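Local coordinates for tailspike protein (Acinetobacter phage vB_ApiP_P1, PDB 6E1R) that probably binds and cleaves the capsular polysaccharide of its Acinetobacter host, as the trimeric beta-helical hydrolase of the phage tail, at residues K357-G362 with L384-I389; M339-S344 with Y364-S369; A100-T105 with E124-L129; L190-F195 with L212-F217. All coordinates share one frame; numbering follows the deposited sequence.

Contact 1. Residues K357-G362 with L384-I389; sequences KYIFEG and LIENSI
Glu361 and Ile389 lie side by side and point the same way, CG of Glu361 resting 3.9 Å from CD1 of Ile389. Glu361 leaves its strand with CG anti to the backbone N (chi1 -170°) and runs on extended, which carries the carboxylate past the isoleucine to a salt bridge with Lys333 of the second subunit. On the same face Ile359 meets Glu386 at a slant, its CG1 set 3.8 Å from CB of Glu386, and the same carbon reaches CB of Asn387 at 4.0 Å. Lys357 instead runs at about a right angle to Leu384; its chain bends at chi2, lays CD beside CA of Leu384 and delivers NZ to the carbonyls of Ala383 and Asn354. The two segments are equivalent strands on successive coils of a parallel beta-helix, the strand axes of 357-361 and 387-389 only 12° from parallel. Their pairing slips at a beta bulge, where Glu386 is the extra residue: Glu386 N donates to Tyr358 O at 2.7 Å. Asn387 N reaches the same Tyr358 O weakly, at 3.4 Å. Beyond the bulge, Phe360 N binds Asn387 O, Ile389 N binds Phe360 O, and Gly362 N binds Ile389 O. Tyr358, Phe360, Ile385 and Ser388 occupy the other face, toward the inside of the coil. The Tyr358 ring turns its edge to Leu384, whose carbonyl O, the acceptor of Tyr358 N-H, lies in the ring plane 3.6 Å from CD1, while CB of Tyr358 meets CD1 of Ile385 at 4.3 Å. Its hydroxyl is hydrogen-bonded to Asn350, and the Phe360 ring stacks with Phe334 of the preceding coil.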
loop_
_atom_site.group_PDB
_atom_site.type_symbol
_atom_site.label_atom_id
_atom_site.label_comp_id
_atom_site.label_asym_id
_atom_site.label_seq_id
_atom_site.Cartn_x
_atom_site.Cartn_y
_atom_site.Cartn_z
ATOM N N LYS A 357 2.154 8.887 -16.156
ATOM C CA LYS A 357 2.620 7.536 -16.412
ATOM C C LYS A 357 1.770 6.546 -15.623
ATOM O O LYS A 357 1.107 6.900 -14.647
ATOM C CB LYS A 357 4.095 7.382 -16.035
ATOM C CG LYS A 357 5.016 8.426 -16.650
ATOM C CD LYS A 357 4.955 8.399 -18.167
ATOM C CE LYS A 357 5.976 9.347 -18.777
ATOM N NZ LYS A 357 5.815 9.457 -20.254
ATOM N N TYR A 358 1.799 5.289 -16.056
ATOM C CA TYR A 358 0.946 4.261 -15.477
ATOM C C TYR A 358 1.776 3.075 -15.011
ATOM O O TYR A 358 2.755 2.693 -15.658
ATOM C CB TYR A 358 -0.113 3.796 -16.483
ATOM C CG TYR A 358 -1.138 4.858 -16.808
ATOM C CD1 TYR A 358 -0.884 5.825 -17.772
ATOM C CD2 TYR A 358 -2.356 4.897 -16.145
ATOM C CE1 TYR A 358 -1.819 6.800 -18.069
ATOM C CE2 TYR A 358 -3.295 5.867 -16.435
ATOM C CZ TYR A 358 -3.023 6.815 -17.397
ATOM O OH TYR A 358 -3.958 7.782 -17.686
ATOM N N ILE A 359 1.374 2.502 -13.881
ATOM C CA ILE A 359 1.936 1.258 -13.373
ATOM C C ILE A 359 0.787 0.283 -13.165
ATOM O O ILE A 359 -0.161 0.581 -12.427
ATOM C CB ILE A 359 2.723 1.468 -12.071
ATOM C CG1 ILE A 359 4.048 2.179 -12.357
ATOM C CG2 ILE A 359 2.970 0.137 -11.376
ATOM C CD1 ILE A 359 4.901 2.400 -11.127
ATOM N N PHE A 360 0.869 -0.872 -13.816
ATOM C CA PHE A 360 -0.082 -1.964 -13.634
ATOM C C PHE A 360 0.694 -3.112 -12.999
ATOM O O PHE A 360 1.464 -3.802 -13.673
ATOM C CB PHE A 360 -0.723 -2.371 -14.958
ATOM C CG PHE A 360 -1.661 -1.341 -15.519
ATOM C CD1 PHE A 360 -1.181 -0.269 -16.255
ATOM C CD2 PHE A 360 -3.028 -1.451 -15.318
ATOM C CE1 PHE A 360 -2.045 0.679 -16.772
ATOM C CE2 PHE A 360 -3.899 -0.508 -15.834
ATOM C CZ PHE A 360 -3.406 0.558 -16.562
ATOM N N GLU A 361 0.490 -3.306 -11.701
ATOM C CA GLU A 361 1.269 -4.246 -10.901
ATOM C C GLU A 361 0.355 -5.377 -10.442
ATOM O O GLU A 361 -0.443 -5.207 -9.516
ATOM C CB GLU A 361 1.909 -3.524 -9.720
ATOM C CG GLU A 361 2.927 -4.339 -8.953
ATOM C CD GLU A 361 3.479 -3.578 -7.766
ATOM O OE1 GLU A 361 4.367 -2.723 -7.966
ATOM O OE2 GLU A 361 3.008 -3.819 -6.637
ATOM N N GLY A 362 0.476 -6.530 -11.095
ATOM C CA GLY A 362 -0.265 -7.707 -10.691
ATOM C C GLY A 362 -1.755 -7.653 -10.933
ATOM O O GLY A 362 -2.496 -8.417 -10.311
ATOM N N LEU A 384 3.875 5.811 -22.032
ATOM C CA LEU A 384 3.115 6.153 -20.838
ATOM C C LEU A 384 3.140 5.048 -19.792
ATOM O O LEU A 384 2.568 5.224 -18.711
ATOM C CB LEU A 384 1.664 6.473 -21.208
ATOM C CG LEU A 384 1.447 7.580 -22.236
ATOM C CD1 LEU A 384 -0.035 7.746 -22.528
ATOM C CD2 LEU A 384 2.058 8.885 -21.759
ATOM N N ILE A 385 3.781 3.921 -20.081
ATOM C CA ILE A 385 3.812 2.775 -19.182
ATOM C C ILE A 385 5.104 2.875 -18.381
ATOM O O ILE A 385 6.193 2.602 -18.896
ATOM C CB ILE A 385 3.716 1.452 -19.943
ATOM C CG1 ILE A 385 2.417 1.392 -20.748
ATOM C CG2 ILE A 385 3.803 0.277 -18.980
ATOM C CD1 ILE A 385 1.173 1.615 -19.919
ATOM N N GLU A 386 4.987 3.274 -17.112
ATOM C CA GLU A 386 6.160 3.308 -16.247
ATOM C C GLU A 386 6.596 1.906 -15.845
ATOM O O GLU A 386 7.797 1.652 -15.696
ATOM C CB GLU A 386 5.879 4.155 -15.006
ATOM C CG GLU A 386 7.095 4.390 -14.123
ATOM C CD GLU A 386 8.163 5.223 -14.804
ATOM O OE1 GLU A 386 7.809 6.067 -15.654
ATOM O OE2 GLU A 386 9.357 5.032 -14.491
ATOM N N ASN A 387 5.646 0.991 -15.669
ATOM C CA ASN A 387 5.953 -0.400 -15.365
ATOM C C ASN A 387 4.694 -1.235 -15.544
ATOM O O ASN A 387 3.582 -0.764 -15.291
ATOM C CB ASN A 387 6.504 -0.561 -13.943
ATOM C CG ASN A 387 7.369 -1.794 -13.793
ATOM O OD1 ASN A 387 6.998 -2.742 -13.103
ATOM N ND2 ASN A 387 8.525 -1.794 -14.448
ATOM N N SER A 388 4.885 -2.479 -15.986
ATOM C CA SER A 388 3.775 -3.408 -16.203
ATOM C C SER A 388 4.301 -4.811 -15.916
ATOM O O SER A 388 4.928 -5.428 -16.781
ATOM C CB SER A 388 3.229 -3.292 -17.619
ATOM O OG SER A 388 2.417 -4.407 -17.947
ATOM N N ILE A 389 4.043 -5.306 -14.705
ATOM C CA ILE A 389 4.614 -6.562 -14.236
ATOM C C ILE A 389 3.514 -7.453 -13.674
ATOM O O ILE A 389 2.600 -6.976 -12.992
ATOM C CB ILE A 389 5.711 -6.326 -13.177
ATOM C CG1 ILE A 389 5.228 -5.338 -12.112
ATOM C CG2 ILE A 389 6.995 -5.842 -13.838
ATOM C CD1 ILE A 389 6.220 -5.118 -10.988
#

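Contact 2. Residues M339-S344 with Y364-S369; sequences MNRPCS and YGQLIS
Ile368 wedges between Arg341 and Cys343, its side chain crossing that of Arg341 at about a right angle. With CG1 held between the backbone N and the carbonyl carbon (chi1 56°), the isoleucine turns CG1 to the carbonyl O of Cys343 and leaves CG2 for the arginine, 3.4 Å from NE and oblique to the guanidinium plane. Gln366 runs alongside Arg341, pointing the same way, with amide and guanidinium planes 80° apart; the modelled approach of OE1 to NH1 is too short to be relied on. Nearer its root, CB of Gln366 touches OD1 of Asn340 at 3.6 Å, the two side chains running side by side. Pro342 sets CD 3.7 Å from CD2 of Leu367. A water joins the far ends of the segments: it donates to Cys343 O at 2.6 Å, accepts from Ile368 N at 3.0 Å and bonds to OG of Ser369 at 2.9 Å. Two backbone bonds position these groups, Met339 N to Tyr364 O at 2.6 Å and Arg341 N to Gln366 O, also 2.6 Å. Between them Gly365, with no side chain, lets the Met339 carbonyl lie close over its CA. The contact thus stacks a corner of one beta-helix coil on the next. The 339-344 loop joins strands 331-338 and 346-350, and its Asn340 and Arg341 bond through the backbone to Ala310 and Asn311 of the preceding coil. Met339, Pro342 and Leu367 pack on Ile347 of strand 346-350, Cys343 leans on Val317 of strand 316-320, and strand 364-367 continues the stack by pairing with strand 392-395.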
loop_
_atom_site.group_PDB
_atom_site.type_symbol
_atom_site.label_atom_id
_atom_site.label_comp_id
_atom_site.label_asym_id
_atom_site.label_seq_id
_atom_site.Cartn_x
_atom_site.Cartn_y
_atom_site.Cartn_z
HETATM N N MSE A 339 -9.681 -6.418 -12.452
HETATM C CA MSE A 339 -10.316 -5.610 -13.489
HETATM C C MSE A 339 -10.970 -6.442 -14.588
HETATM O O MSE A 339 -10.412 -6.599 -15.673
HETATM C CB MSE A 339 -9.293 -4.655 -14.106
HETATM C CG MSE A 339 -8.714 -3.659 -13.116
HETATM SE SE MSE A 339 -7.317 -2.546 -13.890
HETATM C CE MSE A 339 -8.152 -0.800 -13.654
ATOM N N ASN A 340 -12.162 -6.960 -14.302
ATOM C CA ASN A 340 -12.954 -7.714 -15.273
ATOM C C ASN A 340 -13.822 -6.724 -16.044
ATOM O O ASN A 340 -14.895 -6.334 -15.580
ATOM C CB ASN A 340 -13.797 -8.770 -14.569
ATOM C CG ASN A 340 -14.499 -9.696 -15.539
ATOM O OD1 ASN A 340 -14.188 -9.718 -16.729
ATOM N ND2 ASN A 340 -15.453 -10.469 -15.033
ATOM N N ARG A 341 -13.356 -6.317 -17.231
ATOM C CA ARG A 341 -14.036 -5.304 -18.035
ATOM C C ARG A 341 -14.176 -3.989 -17.278
ATOM O O ARG A 341 -15.294 -3.590 -16.925
ATOM C CB ARG A 341 -15.409 -5.785 -18.515
ATOM C CG ARG A 341 -15.394 -7.052 -19.348
ATOM C CD ARG A 341 -16.813 -7.510 -19.642
ATOM N NE ARG A 341 -16.965 -7.958 -21.024
ATOM C CZ ARG A 341 -16.815 -9.208 -21.450
ATOM N NH1 ARG A 341 -16.487 -10.173 -20.602
ATOM N NH2 ARG A 341 -16.986 -9.485 -22.735
ATOM N N PRO A 342 -13.072 -3.283 -17.021
ATOM C CA PRO A 342 -13.167 -2.040 -16.241
ATOM C C PRO A 342 -13.757 -0.876 -17.014
ATOM O O PRO A 342 -14.259 0.065 -16.386
ATOM C CB PRO A 342 -11.710 -1.764 -15.851
ATOM C CG PRO A 342 -10.918 -2.373 -16.958
ATOM C CD PRO A 342 -11.683 -3.594 -17.400
ATOM N N CYS A 343 -13.711 -0.898 -18.342
ATOM C CA CYS A 343 -14.199 0.207 -19.161
ATOM C C CYS A 343 -14.355 -0.293 -20.594
ATOM O O CYS A 343 -14.241 -1.493 -20.865
ATOM C CB CYS A 343 -13.255 1.410 -19.077
ATOM S SG CYS A 343 -11.552 1.009 -19.482
ATOM N N SER A 344 -14.604 0.635 -21.520
ATOM C CA SER A 344 -14.896 0.281 -22.901
ATOM C C SER A 344 -13.899 0.816 -23.921
ATOM O O SER A 344 -13.833 0.266 -25.025
ATOM C CB SER A 344 -16.301 0.765 -23.291
ATOM O OG SER A 344 -16.399 2.172 -23.205
ATOM N N TYR A 364 -5.449 -8.207 -12.678
ATOM C CA TYR A 364 -6.044 -9.456 -13.137
ATOM C C TYR A 364 -7.458 -9.191 -13.630
ATOM O O TYR A 364 -8.264 -8.598 -12.908
ATOM C CB TYR A 364 -6.057 -10.487 -12.000
ATOM C CG TYR A 364 -6.551 -11.863 -12.385
ATOM C CD1 TYR A 364 -7.904 -12.174 -12.350
ATOM C CD2 TYR A 364 -5.660 -12.862 -12.758
ATOM C CE1 TYR A 364 -8.359 -13.434 -12.694
ATOM C CE2 TYR A 364 -6.105 -14.124 -13.101
ATOM C CZ TYR A 364 -7.454 -14.406 -13.067
ATOM O OH TYR A 364 -7.900 -15.663 -13.407
ATOM N N GLY A 365 -7.752 -9.626 -14.847
ATOM C CA GLY A 365 -9.091 -9.495 -15.381
ATOM C C GLY A 365 -9.106 -9.674 -16.887
ATOM O O GLY A 365 -8.141 -10.141 -17.491
ATOM N N GLN A 366 -10.233 -9.279 -17.477
ATOM C CA GLN A 366 -10.478 -9.398 -18.907
ATOM C C GLN A 366 -10.823 -8.024 -19.465
ATOM O O GLN A 366 -11.562 -7.259 -18.838
ATOM C CB GLN A 366 -11.604 -10.397 -19.192
ATOM C CG GLN A 366 -12.017 -10.487 -20.650
ATOM C CD GLN A 366 -13.130 -11.490 -20.878
ATOM O OE1 GLN A 366 -14.310 -11.166 -20.756
ATOM N NE2 GLN A 366 -12.756 -12.721 -21.214
ATOM N N LEU A 367 -10.292 -7.714 -20.646
ATOM C CA LEU A 367 -10.390 -6.382 -21.228
ATOM C C LEU A 367 -11.266 -6.387 -22.473
ATOM O O LEU A 367 -11.095 -7.232 -23.358
ATOM C CB LEU A 367 -9.001 -5.841 -21.572
ATOM C CG LEU A 367 -8.085 -5.569 -20.380
ATOM C CD1 LEU A 367 -6.731 -5.060 -20.848
ATOM C CD2 LEU A 367 -8.734 -4.579 -19.427
ATOM N N ILE A 368 -12.202 -5.443 -22.532
ATOM C CA ILE A 368 -12.896 -5.086 -23.761
ATOM C C ILE A 368 -12.438 -3.717 -24.259
ATOM O O ILE A 368 -13.142 -3.063 -25.025
ATOM C CB ILE A 368 -14.423 -5.121 -23.581
ATOM C CG1 ILE A 368 -14.842 -4.216 -22.424
ATOM C CG2 ILE A 368 -14.907 -6.542 -23.351
ATOM C CD1 ILE A 368 -16.333 -4.044 -22.299
ATOM N N SER A 369 -11.261 -3.275 -23.820
ATOM C CA SER A 369 -10.779 -1.931 -24.095
ATOM C C SER A 369 -9.264 -1.970 -24.233
ATOM O O SER A 369 -8.635 -3.027 -24.132
ATOM C CB SER A 369 -11.196 -0.966 -22.983
ATOM O OG SER A 369 -10.525 -1.274 -21.771
HETATM O O HOH W 1 -12.286 -3.197 -20.558
#

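Contact 3. Residues A100-T105 with E124-L129; sequences AVNTAT and ELDATL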
loop_
_atom_site.group_PDB
_atom_site.type_symbol
_atom_site.label_atom_id
_atom_site.label_comp_id
_atom_site.label_asym_id
_atom_site.label_seq_id
_atom_site.Cartn_x
_atom_site.Cartn_y
_atom_site.Cartn_z
ATOM N N ALA A 100 -29.807 21.195 17.039
ATOM C CA ALA A 100 -28.988 20.093 17.530
ATOM C C ALA A 100 -27.509 20.326 17.238
ATOM O O ALA A 100 -26.661 20.159 18.123
ATOM C CB ALA A 100 -29.464 18.776 16.914
ATOM N N VAL A 101 -27.181 20.715 16.001
ATOM C CA VAL A 101 -25.787 20.981 15.649
ATOM C C VAL A 101 -25.255 22.166 16.442
ATOM O O VAL A 101 -24.113 22.150 16.919
ATOM C CB VAL A 101 -25.646 21.215 14.132
ATOM C CG1 VAL A 101 -24.188 21.156 13.720
ATOM C CG2 VAL A 101 -26.466 20.209 13.344
ATOM N N ASN A 102 -26.066 23.218 16.586
ATOM C CA ASN A 102 -25.644 24.380 17.361
ATOM C C ASN A 102 -25.435 24.030 18.830
ATOM O O ASN A 102 -24.500 24.532 19.463
ATOM C CB ASN A 102 -26.671 25.506 17.226
ATOM C CG ASN A 102 -26.643 26.166 15.859
ATOM O OD1 ASN A 102 -25.577 26.496 15.339
ATOM N ND2 ASN A 102 -27.816 26.369 15.274
ATOM N N THR A 103 -26.286 23.165 19.387
ATOM C CA THR A 103 -26.166 22.816 20.800
ATOM C C THR A 103 -24.998 21.868 21.041
ATOM O O THR A 103 -24.195 22.084 21.955
ATOM C CB THR A 103 -27.471 22.195 21.306
ATOM O OG1 THR A 103 -28.540 23.140 21.167
ATOM C CG2 THR A 103 -27.342 21.792 22.766
ATOM N N ALA A 104 -24.886 20.816 20.228
ATOM C CA ALA A 104 -23.827 19.832 20.433
ATOM C C ALA A 104 -22.446 20.456 20.265
ATOM O O ALA A 104 -21.519 20.140 21.019
ATOM C CB ALA A 104 -24.008 18.657 19.474
ATOM N N THR A 105 -22.291 21.350 19.285
ATOM C CA THR A 105 -20.989 21.970 19.060
ATOM C C THR A 105 -20.671 22.999 20.138
ATOM O O THR A 105 -19.527 23.086 20.599
ATOM C CB THR A 105 -20.938 22.610 17.671
ATOM O OG1 THR A 105 -22.072 23.465 17.490
ATOM C CG2 THR A 105 -20.933 21.537 16.590
ATOM N N GLU A 124 -26.236 24.319 8.307
ATOM C CA GLU A 124 -24.831 24.670 8.162
ATOM C C GLU A 124 -23.981 23.835 9.110
ATOM O O GLU A 124 -24.321 23.653 10.282
ATOM C CB GLU A 124 -24.624 26.161 8.423
ATOM C CG GLU A 124 -25.241 27.054 7.357
ATOM C CD GLU A 124 -24.771 28.492 7.449
ATOM O OE1 GLU A 124 -24.124 28.845 8.458
ATOM O OE2 GLU A 124 -25.048 29.271 6.514
ATOM N N LEU A 125 -22.864 23.329 8.594
ATOM C CA LEU A 125 -21.994 22.437 9.355
ATOM C C LEU A 125 -21.150 23.289 10.294
ATOM O O LEU A 125 -20.197 23.950 9.869
ATOM C CB LEU A 125 -21.136 21.601 8.411
ATOM C CG LEU A 125 -20.291 20.435 8.940
ATOM C CD1 LEU A 125 -19.990 19.478 7.799
ATOM C CD2 LEU A 125 -18.994 20.886 9.591
ATOM N N ASP A 126 -21.504 23.285 11.575
ATOM C CA ASP A 126 -20.682 23.945 12.578
ATOM C C ASP A 126 -19.380 23.181 12.782
ATOM O O ASP A 126 -19.312 21.961 12.603
ATOM C CB ASP A 126 -21.429 24.051 13.907
ATOM C CG ASP A 126 -22.620 24.979 13.834
ATOM O OD1 ASP A 126 -22.663 25.828 12.917
ATOM O OD2 ASP A 126 -23.513 24.860 14.696
ATOM N N ALA A 127 -18.338 23.914 13.158
ATOM C CA ALA A 127 -17.036 23.296 13.356
ATOM C C ALA A 127 -17.089 22.301 14.510
ATOM O O ALA A 127 -17.876 22.445 15.450
ATOM C CB ALA A 127 -15.977 24.365 13.629
ATOM N N THR A 128 -16.241 21.275 14.422
ATOM C CA THR A 128 -16.070 20.252 15.455
ATOM C C THR A 128 -17.340 19.445 15.706
ATOM O O THR A 128 -17.503 18.866 16.784
ATOM C CB THR A 128 -15.564 20.855 16.770
ATOM O OG1 THR A 128 -16.587 21.672 17.352
ATOM C CG2 THR A 128 -14.320 21.694 16.523
ATOM N N LEU A 129 -18.247 19.378 14.733
ATOM C CA LEU A 129 -19.458 18.584 14.901
ATOM C C LEU A 129 -19.131 17.099 14.835
ATOM O O LEU A 129 -18.564 16.623 13.847
ATOM C CB LEU A 129 -20.486 18.934 13.830
ATOM C CG LEU A 129 -21.664 17.950 13.802
ATOM C CD1 LEU A 129 -22.516 18.065 15.063
ATOM C CD2 LEU A 129 -22.511 18.111 12.548
#
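Thr105 faces the 124-129 loop with its methyl, because chi1 of 51° sets OG1 between the backbone N and the carbonyl carbon, where the model brings it very close to Val101 O, within hydrogen-bonding range, and leaves CG2 anti to the carbonyl carbon. That methyl sits 3.4 Å from the carbonyl O of Ala127 and rests on Leu129, 3.7 Å from its CA and 3.8 Å from its CB. Val101 uses a different torsion, CG1 anti to the backbone N (chi1 -166°), which places this branch in the fork of Leu129, with CD2 at 3.7 Å and CD1 at 3.8 Å from Val101 CG1; the two side chains cross at about a right angle. The helix 94-106 that carries these residues packs Ala100 and Ala104 on Leu111 of strand 111-113 and Ala104 on Leu79 of strand 79-80. It therefore lies against the first coils of the parallel beta-helix, consistent with a cap over the N-terminal end of its core. The opposing loop folds into a type II beta turn from Asp126 to Leu129, in which Thr128 has positive phi, and it leads straight into strand 129-133. Asp126 points toward the helix, between Asn102 and Thr105. Its OD2 comes 2.7 Å from OD1 of Asn102 and 3.4 Å from OG1 of Thr105, the amide and carboxylate planes inclined by 36°. The other carboxylate oxygen, OD1, forms a salt bridge to Lys156, which probably helps to hold the carboxylate in this rotation. At the tip of the turn Thr128 makes backbone hydrogen bonds to the third subunit and packs on Phe140 of that chain.

Contact 4. Residues L190-F195 with L212-F217; sequences LSQSTF and LILCDF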
loop_
_atom_site.group_PDB
_atom_site.type_symbol
_atom_site.label_atom_id
_atom_site.label_comp_id
_atom_site.label_asym_id
_atom_site.label_seq_id
_atom_site.Cartn_x
_atom_site.Cartn_y
_atom_site.Cartn_z
ATOM N N LEU A 190 -14.642 21.451 3.512
ATOM C CA LEU A 190 -15.076 20.376 4.404
ATOM C C LEU A 190 -13.801 19.676 4.854
ATOM O O LEU A 190 -13.375 18.677 4.272
ATOM C CB LEU A 190 -16.039 19.429 3.698
ATOM C CG LEU A 190 -17.084 18.684 4.540
ATOM C CD1 LEU A 190 -18.070 17.949 3.642
ATOM C CD2 LEU A 190 -16.445 17.719 5.522
ATOM N N SER A 191 -13.178 20.213 5.899
ATOM C CA SER A 191 -11.808 19.877 6.255
ATOM C C SER A 191 -11.747 19.018 7.511
ATOM O O SER A 191 -12.527 19.212 8.450
ATOM C CB SER A 191 -10.981 21.149 6.460
ATOM O OG SER A 191 -9.702 20.848 6.989
ATOM N N GLN A 192 -10.805 18.075 7.515
ATOM C CA GLN A 192 -10.482 17.239 8.671
ATOM C C GLN A 192 -11.720 16.519 9.206
ATOM O O GLN A 192 -12.083 16.619 10.379
ATOM C CB GLN A 192 -9.797 18.064 9.763
ATOM C CG GLN A 192 -8.426 18.585 9.352
ATOM C CD GLN A 192 -7.704 19.301 10.475
ATOM O OE1 GLN A 192 -8.281 19.571 11.527
ATOM N NE2 GLN A 192 -6.431 19.611 10.256
ATOM N N SER A 193 -12.363 15.775 8.313
ATOM C CA SER A 193 -13.572 15.031 8.627
ATOM C C SER A 193 -13.323 13.536 8.472
ATOM O O SER A 193 -12.333 13.099 7.878
ATOM C CB SER A 193 -14.737 15.466 7.730
ATOM O OG SER A 193 -15.940 14.822 8.112
ATOM N N THR A 194 -14.247 12.750 9.019
ATOM C CA THR A 194 -14.208 11.299 8.906
ATOM C C THR A 194 -15.610 10.799 8.600
ATOM O O THR A 194 -16.570 11.193 9.267
ATOM C CB THR A 194 -13.687 10.645 10.193
ATOM O OG1 THR A 194 -12.360 11.109 10.469
ATOM C CG2 THR A 194 -13.672 9.128 10.054
ATOM N N PHE A 195 -15.726 9.951 7.584
ATOM C CA PHE A 195 -16.993 9.331 7.206
ATOM C C PHE A 195 -16.872 7.837 7.488
ATOM O O PHE A 195 -16.249 7.099 6.720
ATOM C CB PHE A 195 -17.323 9.615 5.745
ATOM C CG PHE A 195 -17.539 11.072 5.449
ATOM C CD1 PHE A 195 -16.468 11.895 5.133
ATOM C CD2 PHE A 195 -18.808 11.623 5.506
ATOM C CE1 PHE A 195 -16.662 13.237 4.864
ATOM C CE2 PHE A 195 -19.009 12.967 5.241
ATOM C CZ PHE A 195 -17.935 13.775 4.920
ATOM N N LEU A 212 -13.783 18.834 -0.456
ATOM C CA LEU A 212 -13.225 17.937 0.547
ATOM C C LEU A 212 -11.723 18.140 0.693
ATOM O O LEU A 212 -11.011 18.333 -0.295
ATOM C CB LEU A 212 -13.507 16.485 0.163
ATOM C CG LEU A 212 -14.978 16.076 0.091
ATOM C CD1 LEU A 212 -15.111 14.681 -0.496
ATOM C CD2 LEU A 212 -15.619 16.147 1.466
ATOM N N ILE A 213 -11.241 18.077 1.931
ATOM C CA ILE A 213 -9.804 18.090 2.187
ATOM C C ILE A 213 -9.549 17.425 3.533
ATOM O O ILE A 213 -10.283 17.644 4.501
ATOM C CB ILE A 213 -9.220 19.522 2.128
ATOM C CG1 ILE A 213 -7.696 19.484 2.282
ATOM C CG2 ILE A 213 -9.839 20.409 3.188
ATOM C CD1 ILE A 213 -7.021 20.822 2.070
ATOM N N LEU A 214 -8.508 16.589 3.574
ATOM C CA LEU A 214 -8.116 15.859 4.782
ATOM C C LEU A 214 -9.274 15.030 5.338
ATOM O O LEU A 214 -9.523 15.007 6.545
ATOM C CB LEU A 214 -7.566 16.815 5.843
ATOM C CG LEU A 214 -6.127 17.288 5.619
ATOM C CD1 LEU A 214 -5.783 18.434 6.556
ATOM C CD2 LEU A 214 -5.147 16.140 5.798
ATOM N N CYS A 215 -9.983 14.337 4.449
ATOM C CA CYS A 215 -11.116 13.498 4.816
ATOM C C CYS A 215 -10.804 12.044 4.494
ATOM O O CYS A 215 -10.319 11.738 3.399
ATOM C CB CYS A 215 -12.387 13.930 4.082
ATOM S SG CYS A 215 -12.970 15.579 4.511
ATOM N N ASP A 216 -11.077 11.156 5.443
ATOM C CA ASP A 216 -10.958 9.722 5.233
ATOM C C ASP A 216 -12.340 9.083 5.230
ATOM O O ASP A 216 -13.242 9.509 5.956
ATOM C CB ASP A 216 -10.079 9.070 6.307
ATOM C CG ASP A 216 -10.697 9.141 7.687
ATOM O OD1 ASP A 216 -11.188 10.225 8.064
ATOM O OD2 ASP A 216 -10.694 8.111 8.394
ATOM N N PHE A 217 -12.499 8.054 4.401
ATOM C CA PHE A 217 -13.767 7.356 4.234
ATOM C C PHE A 217 -13.564 5.894 4.599
ATOM O O PHE A 217 -12.766 5.198 3.961
ATOM C CB PHE A 217 -14.282 7.486 2.798
ATOM C CG PHE A 217 -14.634 8.892 2.397
ATOM C CD1 PHE A 217 -13.642 9.819 2.118
ATOM C CD2 PHE A 217 -15.957 9.281 2.283
ATOM C CE1 PHE A 217 -13.965 11.110 1.743
ATOM C CE2 PHE A 217 -16.286 10.571 1.909
ATOM C CZ PHE A 217 -15.288 11.486 1.639
#
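Phe195 and Phe217 stand side by side with ring planes only 8° apart but slid so far that they barely overlap, their centroids separated by 4.8 Å. CD1 of Phe195 lies over one face of Phe217, near the rim, 3.5 Å from CE2. At the edge of the Phe195 ring, close to its plane, come the carbonyl O of Asp216 and the sulfur of Cys215, the latter 4.4 Å from CE1. Both phenylalanines place CG anti to the carbonyl carbon, with chi1 near -65°, which keeps the rings in step. Phe166 beside Phe195 and Phe253 stacked with Phe217 continue the row: an aromatic ladder inside a parallel beta-helix, one ring from each coil. The coils also turn in step, Gln192 and Leu214 both having positive phi at the corner, where CG of Gln192 touches CD1 of Leu214. Before the corner CD1 of Leu190 meets CD2 of Leu212 at 3.7 Å, and Ser191 CB rests on Ile213 CG2 at 3.5 Å. Past it, Phe195 N bonds nearly straight to Asp216 O, 3.0 Å at 173°. On the outer face the OG1 of Thr194 donates to the syn lone pair of Asp216 OD1 at 2.8 Å. The third subunit lies against this face: its His197 is hydrogen-bonded to Thr194 OG1, and its Lys219 binds the carbonyl of Leu214.

From the N terminus, contact 3 comes first, closing an 18-residue loop that ties helix 94-106 to the turn leading into strand 129-133 at the start of the beta-helix. Contact 4 follows in series, its centre about 16 Å from that of contact 3, and joins successive coils through strand 189-196 and strands 208-213 and 215-218. Contacts 1 and 2 lie further along the beta-helix, centres about 30 and 31 Å from contact 4. Their segments alternate in the chain, so the loops cross: contact 2 joins the loop after strand 331-338 to strand 364-367, while contact 1 joins strand 357-361 to strand 385-389. Contacts 1, 3 and 4 also touch the third subunit.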